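Local coordinates for protein aeromonas extracellular serine protease (Aeromonas sobria, PDB 3WQB) that cleaves peptide bonds that follow two basic residues, one of them lysine, as a calcium-binding, secreted serine protease of the furin subfamily and a probable virulence factor, at residues 473-483 against 526-536; 197-205 against 250-258. The protein carries 1 engineered substitution. All blocks are in the same frame, centred on the assembly; numbering follows the deposited sequence.

Interaction 1: 473-483 against 526-536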
loop_
_atom_site.group_PDB
_atom_site.type_symbol
_atom_site.label_atom_id
_atom_site.label_comp_id
_atom_site.label_asym_id
_atom_site.label_seq_id
_atom_site.Cartn_x
_atom_site.Cartn_y
_atom_site.Cartn_z
ATOM N N GLU A 473 -1.359 19.459 1.529
ATOM C CA GLU A 473 -2.057 18.185 1.674
ATOM C C GLU A 473 -1.026 17.115 2.009
ATOM O O GLU A 473 -1.102 16.485 3.070
ATOM C CB GLU A 473 -2.870 17.847 0.421
ATOM C CG GLU A 473 -4.062 18.790 0.231
ATOM C CD GLU A 473 -4.603 18.824 -1.185
ATOM O OE1 GLU A 473 -4.742 17.756 -1.823
ATOM O OE2 GLU A 473 -4.913 19.935 -1.655
ATOM N N ALA A 474 -0.043 16.922 1.128
ATOM C CA ALA A 474 1.004 15.944 1.384
ATOM C C ALA A 474 2.332 16.521 0.952
ATOM O O ALA A 474 2.384 17.475 0.160
ATOM C CB ALA A 474 0.719 14.636 0.644
ATOM N N VAL A 475 3.403 15.961 1.503
ATOM C CA VAL A 475 4.750 16.274 1.035
ATOM C C VAL A 475 5.471 15.004 0.614
ATOM O O VAL A 475 5.370 13.961 1.282
ATOM C CB VAL A 475 5.609 17.068 2.079
ATOM C CG1 VAL A 475 4.986 18.420 2.377
ATOM C CG2 VAL A 475 5.800 16.292 3.359
ATOM N N GLN A 476 6.198 15.101 -0.494
ATOM C CA GLN A 476 7.092 14.050 -0.939
ATOM C C GLN A 476 8.517 14.527 -0.798
ATOM O O GLN A 476 8.819 15.710 -1.014
ATOM C CB GLN A 476 6.833 13.682 -2.395
ATOM C CG GLN A 476 5.474 13.051 -2.644
ATOM C CD GLN A 476 5.159 12.952 -4.114
ATOM O OE1 GLN A 476 5.322 13.925 -4.851
ATOM N NE2 GLN A 476 4.685 11.786 -4.550
ATOM N N VAL A 477 9.383 13.594 -0.427
ATOM C CA VAL A 477 10.811 13.842 -0.306
ATOM C C VAL A 477 11.551 12.732 -1.043
ATOM O O VAL A 477 11.174 11.557 -0.953
ATOM C CB VAL A 477 11.237 13.891 1.193
ATOM C CG1 VAL A 477 12.726 13.773 1.384
ATOM C CG2 VAL A 477 10.749 15.165 1.849
ATOM N N MET A 478 12.590 13.098 -1.788
ATOM C CA MET A 478 13.542 12.107 -2.290
ATOM C C MET A 478 14.854 12.335 -1.574
ATOM O O MET A 478 15.226 13.482 -1.332
ATOM C CB MET A 478 13.732 12.224 -3.800
ATOM C CG MET A 478 12.511 11.773 -4.578
ATOM S SD MET A 478 12.801 11.798 -6.349
ATOM C CE MET A 478 13.031 13.547 -6.674
ATOM N N VAL A 479 15.527 11.248 -1.200
ATOM C CA VAL A 479 16.811 11.339 -0.479
ATOM C C VAL A 479 17.883 10.506 -1.170
ATOM O O VAL A 479 17.629 9.377 -1.614
ATOM C CB VAL A 479 16.689 10.908 1.018
ATOM C CG1 VAL A 479 18.051 10.999 1.723
ATOM C CG2 VAL A 479 15.686 11.773 1.747
ATOM N N SER A 480 19.075 11.091 -1.264
ATOM C CA SER A 480 20.265 10.380 -1.717
ATOM C C SER A 480 21.345 10.540 -0.662
ATOM O O SER A 480 21.617 11.649 -0.205
ATOM C CB SER A 480 20.748 10.919 -3.065
ATOM O OG SER A 480 19.754 10.684 -4.049
ATOM N N LEU A 481 21.931 9.417 -0.255
ATOM C CA LEU A 481 22.988 9.409 0.749
ATOM C C LEU A 481 23.801 8.129 0.630
ATOM O O LEU A 481 23.337 7.135 0.066
ATOM C CB LEU A 481 22.412 9.580 2.171
ATOM C CG LEU A 481 21.424 8.551 2.725
ATOM C CD1 LEU A 481 22.151 7.316 3.259
ATOM C CD2 LEU A 481 20.598 9.185 3.834
ATOM N N ASP A 482 25.015 8.168 1.172
ATOM C CA ASP A 482 25.823 6.964 1.352
ATOM C C ASP A 482 25.889 6.605 2.821
ATOM O O ASP A 482 26.107 7.474 3.669
ATOM C CB ASP A 482 27.248 7.180 0.845
ATOM C CG ASP A 482 27.331 7.302 -0.667
ATOM O OD1 ASP A 482 26.410 6.845 -1.378
ATOM O OD2 ASP A 482 28.348 7.844 -1.142
ATOM N N HIS A 483 25.693 5.325 3.116
ATOM C CA HIS A 483 25.825 4.800 4.471
ATOM C C HIS A 483 25.889 3.287 4.411
ATOM O O HIS A 483 25.109 2.651 3.698
ATOM C CB HIS A 483 24.649 5.237 5.351
ATOM C CG HIS A 483 24.854 4.970 6.806
ATOM N ND1 HIS A 483 24.673 3.725 7.367
ATOM C CD2 HIS A 483 25.206 5.793 7.820
ATOM C CE1 HIS A 483 24.930 3.787 8.662
ATOM N NE2 HIS A 483 25.248 5.032 8.965
ATOM N N LYS A 526 25.125 1.253 -2.010
ATOM C CA LYS A 526 25.989 2.254 -1.390
ATOM C C LYS A 526 25.207 3.070 -0.377
ATOM O O LYS A 526 25.774 3.634 0.568
ATOM C CB LYS A 526 26.540 3.201 -2.453
ATOM C CG LYS A 526 27.615 2.612 -3.349
ATOM C CD LYS A 526 28.396 3.733 -4.024
ATOM C CE LYS A 526 29.188 4.553 -3.004
ATOM N NZ LYS A 526 29.344 5.973 -3.422
ATOM N N GLY A 527 23.897 3.131 -0.586
ATOM C CA GLY A 527 23.018 3.930 0.248
ATOM C C GLY A 527 21.696 4.157 -0.456
ATOM O O GLY A 527 21.178 3.269 -1.127
ATOM N N LEU A 528 21.155 5.355 -0.303
ATOM C CA LEU A 528 19.887 5.717 -0.925
ATOM C C LEU A 528 20.161 6.513 -2.179
ATOM O O LEU A 528 21.063 7.343 -2.193
ATOM C CB LEU A 528 19.044 6.564 0.031
ATOM C CG LEU A 528 18.714 5.991 1.414
ATOM C CD1 LEU A 528 17.804 6.954 2.161
ATOM C CD2 LEU A 528 18.084 4.609 1.311
ATOM N N ARG A 529 19.383 6.247 -3.224
ATOM C CA ARG A 529 19.478 6.986 -4.480
ATOM C C ARG A 529 18.065 7.378 -4.904
ATOM O O ARG A 529 17.298 6.534 -5.382
ATOM C CB ARG A 529 20.158 6.144 -5.574
ATOM C CG ARG A 529 21.661 5.871 -5.365
ATOM C CD ARG A 529 22.463 7.168 -5.297
ATOM N NE ARG A 529 23.907 6.956 -5.172
ATOM C CZ ARG A 529 24.552 6.815 -4.016
ATOM N NH1 ARG A 529 23.895 6.847 -2.861
ATOM N NH2 ARG A 529 25.862 6.644 -4.012
ATOM N N ASP A 530 17.716 8.646 -4.687
ATOM C CA ASP A 530 16.359 9.155 -4.956
ATOM C C ASP A 530 15.282 8.259 -4.334
ATOM O O ASP A 530 14.269 7.940 -4.965
ATOM C CB ASP A 530 16.096 9.315 -6.462
ATOM C CG ASP A 530 16.916 10.420 -7.110
ATOM O OD1 ASP A 530 17.347 11.359 -6.413
ATOM O OD2 ASP A 530 17.105 10.341 -8.345
ATOM N N MET A 531 15.512 7.829 -3.098
ATOM C CA MET A 531 14.488 7.063 -2.405
ATOM C C MET A 531 13.367 8.010 -2.003
ATOM O O MET A 531 13.613 9.024 -1.357
ATOM C CB MET A 531 15.032 6.349 -1.177
ATOM C CG MET A 531 13.959 5.477 -0.554
ATOM S SD MET A 531 14.436 4.676 0.959
ATOM C CE MET A 531 12.869 4.651 1.815
ATOM N N ARG A 532 12.141 7.673 -2.391
ATOM C CA ARG A 532 11.004 8.556 -2.160
ATOM C C ARG A 532 10.239 8.175 -0.898
ATOM O O ARG A 532 10.055 6.980 -0.592
ATOM C CB ARG A 532 10.065 8.586 -3.371
ATOM C CG ARG A 532 9.059 9.731 -3.333
ATOM C CD ARG A 532 8.195 9.777 -4.568
ATOM N NE ARG A 532 7.490 8.510 -4.739
ATOM C CZ ARG A 532 6.872 8.130 -5.849
ATOM N NH1 ARG A 532 6.868 8.923 -6.913
ATOM N NH2 ARG A 532 6.266 6.948 -5.894
ATOM N N MET A 533 9.819 9.205 -0.159
ATOM C CA MET A 533 8.978 9.033 1.020
ATOM C C MET A 533 7.884 10.094 0.996
ATOM O O MET A 533 8.067 11.173 0.417
ATOM C CB MET A 533 9.806 9.158 2.298
ATOM C CG MET A 533 10.846 8.064 2.459
ATOM S SD MET A 533 12.272 8.545 3.461
ATOM C CE MET A 533 13.153 9.566 2.297
ATOM N N LEU A 534 6.742 9.786 1.603
ATOM C CA LEU A 534 5.647 10.747 1.697
ATOM C C LEU A 534 5.226 10.910 3.154
ATOM O O LEU A 534 5.286 9.957 3.934
ATOM C CB LEU A 534 4.470 10.295 0.822
ATOM C CG LEU A 534 3.235 11.203 0.843
ATOM C CD1 LEU A 534 2.602 11.289 -0.523
ATOM C CD2 LEU A 534 2.194 10.762 1.877
ATOM N N SER A 535 4.818 12.121 3.522
ATOM C CA SER A 535 4.184 12.334 4.814
ATOM C C SER A 535 2.840 13.025 4.681
ATOM O O SER A 535 2.685 13.995 3.923
ATOM C CB SER A 535 5.070 13.143 5.751
ATOM O OG SER A 535 4.367 13.411 6.948
ATOM N N ASN A 536 1.879 12.528 5.457
ATOM C CA ASN A 536 0.562 13.134 5.594
ATOM C C ASN A 536 0.442 14.034 6.825
ATOM O O ASN A 536 -0.599 14.673 7.040
ATOM C CB ASN A 536 -0.502 12.041 5.653
ATOM C CG ASN A 536 -0.663 11.317 4.337
ATOM O OD1 ASN A 536 -0.750 11.955 3.284
ATOM N ND2 ASN A 536 -0.732 9.982 4.385
HETATM O O HOH W 1 1.440 16.362 4.842
HETATM O O HOH W 2 -2.445 13.989 2.964
HETATM O O HOH W 3 17.560 12.375 -3.891
#
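Arg529 grips Asp482 with both terminal nitrogens on one oxygen: NH2 of Arg529 lies 2.7 Å from OD1 of Asp482, on the syn lone pair, and NH1 meets the same OD1 nearly along its C-O axis. The carboxylate oxygen sits at the guanidinium edge, close to its plane. Arg529 can fold back because its chain bends at chi2 (-60°), which also lets NH1 bond to O of its own neighbour Leu528. Lys526 runs alongside Asp482, and its NZ reaches OD2 of Asp482 (3.1 Å) from above the carboxylate plane.

Strands 474-482 and 531-535 pair antiparallel in the P-domain. Asp530 and Met531 both face Val479, a G1 beta bulge; there Ser480 OG accepts from N of Asp530 at 3.0 Å, a compact hydroxyl suited to a backbone N-H displaced by the bulge. On one face, Leu481 and Leu528 lie side by side, with CD2 of Leu481 3.9 Å from CD1 of Leu528. Val479 presses its CG2 on CE of Met533, a tight 3.4 Å, as the flexible methionine bends at chi3 to meet the branched valine. Leu549 of strand 545-553 also packs on Val479.

On the other face, Gln476 and Arg532 point the same way, their amide and guanidinium planes 12° apart, NE2 lying over the guanidinium; their polar ends turn to Ser251, and Arg532 also bonds to the backbone O of Pro248 and makes a salt bridge with Asp197. Two cations on a single carboxylate probably stabilise its ionised form, so charge secures the 482 end, while one face carries an apolar layer and the other polar groups.

Interaction 2: 197-205 against 250-258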
loop_
_atom_site.group_PDB
_atom_site.type_symbol
_atom_site.label_atom_id
_atom_site.label_comp_id
_atom_site.label_asym_id
_atom_site.label_seq_id
_atom_site.Cartn_x
_atom_site.Cartn_y
_atom_site.Cartn_z
ATOM N N ASP A 197 2.370 6.119 -12.290
ATOM C CA ASP A 197 2.073 7.350 -11.557
ATOM C C ASP A 197 1.321 8.347 -12.431
ATOM O O ASP A 197 0.373 8.978 -11.966
ATOM C CB ASP A 197 3.342 7.995 -11.008
ATOM C CG ASP A 197 3.881 7.292 -9.768
ATOM O OD1 ASP A 197 3.289 6.286 -9.306
ATOM O OD2 ASP A 197 4.913 7.763 -9.244
ATOM N N ARG A 198 1.722 8.461 -13.697
ATOM C CA ARG A 198 1.058 9.387 -14.615
ATOM C C ARG A 198 -0.377 8.945 -14.875
ATOM O O ARG A 198 -1.294 9.777 -14.938
ATOM C CB ARG A 198 1.850 9.510 -15.917
ATOM C CG ARG A 198 3.154 10.273 -15.750
ATOM C CD ARG A 198 4.053 10.122 -16.955
ATOM N NE ARG A 198 5.368 10.706 -16.717
ATOM C CZ ARG A 198 6.331 10.770 -17.630
ATOM N NH1 ARG A 198 6.133 10.285 -18.850
ATOM N NH2 ARG A 198 7.497 11.317 -17.319
ATOM N N LEU A 199 -0.577 7.636 -15.022
ATOM C CA LEU A 199 -1.922 7.104 -15.195
ATOM C C LEU A 199 -2.786 7.398 -13.967
ATOM O O LEU A 199 -3.939 7.825 -14.087
ATOM C CB LEU A 199 -1.873 5.595 -15.448
ATOM C CG LEU A 199 -3.215 4.869 -15.519
ATOM C CD1 LEU A 199 -4.055 5.372 -16.691
ATOM C CD2 LEU A 199 -3.005 3.361 -15.585
ATOM N N PHE A 200 -2.234 7.142 -12.783
ATOM C CA PHE A 200 -2.993 7.339 -11.552
ATOM C C PHE A 200 -3.357 8.816 -11.399
ATOM O O PHE A 200 -4.446 9.137 -10.923
ATOM C CB PHE A 200 -2.200 6.890 -10.317
ATOM C CG PHE A 200 -2.086 5.385 -10.104
ATOM C CD1 PHE A 200 -2.067 4.457 -11.154
ATOM C CD2 PHE A 200 -1.917 4.912 -8.808
ATOM C CE1 PHE A 200 -1.916 3.089 -10.877
ATOM C CE2 PHE A 200 -1.755 3.562 -8.537
ATOM C CZ PHE A 200 -1.734 2.646 -9.566
ATOM N N GLU A 201 -2.439 9.709 -11.776
ATOM C CA GLU A 201 -2.712 11.147 -11.715
ATOM C C GLU A 201 -3.888 11.501 -12.618
ATOM O O GLU A 201 -4.818 12.195 -12.195
ATOM C CB GLU A 201 -1.468 11.949 -12.099
ATOM C CG GLU A 201 -1.737 13.451 -12.188
ATOM C CD GLU A 201 -0.494 14.297 -12.369
ATOM O OE1 GLU A 201 0.630 13.756 -12.411
ATOM O OE2 GLU A 201 -0.655 15.528 -12.481
ATOM N N GLN A 202 -3.858 11.010 -13.853
ATOM C CA GLN A 202 -4.926 11.332 -14.797
ATOM C C GLN A 202 -6.272 10.784 -14.334
ATOM O O GLN A 202 -7.306 11.433 -14.466
ATOM C CB GLN A 202 -4.571 10.810 -16.180
ATOM C CG GLN A 202 -3.468 11.605 -16.822
ATOM C CD GLN A 202 -3.720 13.122 -16.766
ATOM O OE1 GLN A 202 -4.821 13.601 -17.080
ATOM N NE2 GLN A 202 -2.691 13.883 -16.383
ATOM N N GLN A 203 -6.246 9.575 -13.785
ATOM C CA GLN A 203 -7.449 8.920 -13.308
ATOM C C GLN A 203 -8.014 9.555 -12.042
ATOM O O GLN A 203 -9.225 9.577 -11.842
ATOM C CB GLN A 203 -7.170 7.439 -13.084
ATOM C CG GLN A 203 -7.136 6.635 -14.393
ATOM C CD GLN A 203 -8.524 6.459 -14.981
ATOM O OE1 GLN A 203 -8.934 7.205 -15.872
ATOM N NE2 GLN A 203 -9.265 5.498 -14.456
ATOM N N THR A 204 -7.134 10.054 -11.182
ATOM C CA THR A 204 -7.572 10.692 -9.941
ATOM C C THR A 204 -8.185 12.071 -10.209
ATOM O O THR A 204 -9.239 12.403 -9.656
ATOM C CB THR A 204 -6.413 10.828 -8.932
ATOM O OG1 THR A 204 -5.919 9.528 -8.579
ATOM C CG2 THR A 204 -6.876 11.544 -7.661
ATOM N N LEU A 205 -7.522 12.860 -11.050
ATOM C CA LEU A 205 -7.889 14.281 -11.207
ATOM C C LEU A 205 -8.974 14.609 -12.234
ATOM O O LEU A 205 -9.331 15.767 -12.391
ATOM C CB LEU A 205 -6.635 15.133 -11.439
ATOM C CG LEU A 205 -5.648 15.127 -10.260
ATOM C CD1 LEU A 205 -4.441 15.991 -10.571
ATOM C CD2 LEU A 205 -6.288 15.542 -8.921
ATOM N N ASN A 250 4.088 3.352 -2.523
ATOM C CA ASN A 250 3.305 3.858 -1.404
ATOM C C ASN A 250 3.512 5.335 -1.119
ATOM O O ASN A 250 2.830 5.889 -0.266
ATOM C CB ASN A 250 3.592 3.056 -0.132
ATOM C CG ASN A 250 3.075 1.643 -0.203
ATOM O OD1 ASN A 250 2.303 1.282 -1.104
ATOM N ND2 ASN A 250 3.497 0.818 0.758
ATOM N N SER A 251 4.452 5.970 -1.818
ATOM C CA SER A 251 4.701 7.412 -1.644
ATOM C C SER A 251 4.306 8.234 -2.871
ATOM O O SER A 251 4.721 9.386 -2.998
ATOM C CB SER A 251 6.167 7.669 -1.259
ATOM O OG SER A 251 7.034 7.131 -2.247
ATOM N N ASN A 252 3.490 7.659 -3.756
ATOM C CA ASN A 252 3.146 8.346 -4.997
ATOM C C ASN A 252 1.995 9.332 -4.906
ATOM O O ASN A 252 1.594 9.893 -5.928
ATOM C CB ASN A 252 2.896 7.360 -6.150
ATOM C CG ASN A 252 1.574 6.635 -6.029
ATOM O OD1 ASN A 252 0.873 6.746 -5.027
ATOM N ND2 ASN A 252 1.227 5.886 -7.066
ATOM N N PHE A 253 1.477 9.542 -3.696
ATOM C CA PHE A 253 0.349 10.451 -3.428
ATOM C C PHE A 253 -0.999 9.946 -3.927
ATOM O O PHE A 253 -1.970 9.995 -3.192
ATOM C CB PHE A 253 0.613 11.875 -3.931
ATOM C CG PHE A 253 -0.531 12.819 -3.697
ATOM C CD1 PHE A 253 -0.828 13.260 -2.407
ATOM C CD2 PHE A 253 -1.323 13.263 -4.762
ATOM C CE1 PHE A 253 -1.878 14.140 -2.180
ATOM C CE2 PHE A 253 -2.382 14.134 -4.540
ATOM C CZ PHE A 253 -2.652 14.578 -3.251
ATOM N N TRP A 254 -1.053 9.476 -5.171
ATOM C CA TRP A 254 -2.313 8.994 -5.760
ATOM C C TRP A 254 -2.855 7.798 -4.991
ATOM O O TRP A 254 -4.075 7.636 -4.882
ATOM C CB TRP A 254 -2.140 8.670 -7.249
ATOM C CG TRP A 254 -1.382 9.765 -7.931
ATOM C CD1 TRP A 254 -0.128 9.685 -8.458
ATOM C CD2 TRP A 254 -1.783 11.143 -8.051
ATOM N NE1 TRP A 254 0.262 10.918 -8.945
ATOM C CE2 TRP A 254 -0.731 11.830 -8.697
ATOM C CE3 TRP A 254 -2.942 11.859 -7.693
ATOM C CZ2 TRP A 254 -0.797 13.205 -8.987
ATOM C CZ3 TRP A 254 -3.012 13.225 -8.000
ATOM C CH2 TRP A 254 -1.944 13.876 -8.630
ATOM N N ASN A 255 -1.965 6.984 -4.415
ATOM C CA ASN A 255 -2.388 5.898 -3.548
ATOM C C ASN A 255 -2.784 6.415 -2.181
ATOM O O ASN A 255 -2.001 7.130 -1.535
ATOM C CB ASN A 255 -1.248 4.898 -3.374
ATOM C CG ASN A 255 -1.135 3.942 -4.522
ATOM O OD1 ASN A 255 -2.144 3.560 -5.112
ATOM N ND2 ASN A 255 0.095 3.528 -4.845
ATOM N N LEU A 256 -3.995 6.057 -1.754
ATOM C CA LEU A 256 -4.418 6.245 -0.376
ATOM C C LEU A 256 -3.978 4.986 0.371
ATOM O O LEU A 256 -4.561 3.911 0.182
ATOM C CB LEU A 256 -5.942 6.423 -0.315
ATOM C CG LEU A 256 -6.558 6.935 0.996
ATOM C CD1 LEU A 256 -8.007 7.336 0.793
ATOM C CD2 LEU A 256 -6.451 5.881 2.093
ATOM N N VAL A 257 -2.943 5.121 1.194
ATOM C CA VAL A 257 -2.314 3.968 1.847
ATOM C C VAL A 257 -2.947 3.715 3.214
ATOM O O VAL A 257 -3.123 4.646 4.003
ATOM C CB VAL A 257 -0.787 4.142 1.955
ATOM C CG1 VAL A 257 -0.150 2.888 2.519
ATOM C CG2 VAL A 257 -0.170 4.436 0.588
ATOM N N VAL A 258 -3.308 2.454 3.482
ATOM C CA VAL A 258 -4.041 2.123 4.709
ATOM C C VAL A 258 -3.363 1.075 5.564
ATOM O O VAL A 258 -2.825 0.089 5.053
ATOM C CB VAL A 258 -5.507 1.701 4.430
ATOM C CG1 VAL A 258 -6.253 2.807 3.723
ATOM C CG2 VAL A 258 -5.575 0.426 3.622
HETATM O O HOH W 4 2.202 12.062 -10.778
HETATM O O HOH W 5 -6.480 8.332 -5.999
#
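Trp254 lays its indole flat against the backbone of helix 197-205, so that CA of Glu201 stands 3.7 Å from the centroid of the six-membered ring, only 14° off the normal, a CH-pi contact. The extended side chain of Glu201, with CG anti to the backbone N (chi1 174°), continues over the indole, bringing CG to 3.3 Å from CZ2 of Trp254 and setting the carboxylate plane 21° from the ring. Water 4, in the indole plane, accepts from NE1 of Trp254 and donates to OE1 of Glu201, while OE2 bonds to Gln437. The edge of the Phe253 ring, at CD2, meets the opposite face of the indole near its rim. A broad, flat tryptophan suits this place by spanning a helical turn, with Leu205 CD1 3.8 Å from its CH2.

In the subtilisin domain, helix 191-205 packs beside the parallel sheet, and a turn and loop lead into its strand 255-261. Asn252 shapes this entry by an Asx motif, OD1 accepting from N of Asn255, and turns its ND2 to the helix, 3.1 Å from OD1 of Asp197; ND2 comes from above the carboxylate plane, while OD1 of Asp197 lies close to the amide plane.

Phe200 meets both Trp254 and Asn255. Its CB touches CB of Trp254 at 3.5 Å, and its ring edge receives OD1 of Asn255 in plane, 3.4 Å from CE2, where an aromatic C-H suits a carbonyl oxygen that also accepts from Gln176. Thr204 packs its CB by CE3 of Trp254, and its OG1 is hydrogen-bonded back to O of Phe200.

The centres of the two contacts are about 17 Å apart, and they come in series along the chain: 197-205 against 250-258 closes before 473-483 against 526-536 opens. Interaction 2 belongs to the subtilisin domain, where helix 191-205 packs on the loop that leads into strand 255-261 of the parallel sheet; interaction 1 belongs to an antiparallel sheet of the P-domain. They nevertheless touch. The loop before strand 255-261 presents Ser251, whose O and OG probably bond to Gln476 NE2 and Arg532 NE, and Asn252 packs on Arg532. One face of the P-domain strand pair is thus docked on the subtilisin domain, joining the two domains by polar as well as packing contacts.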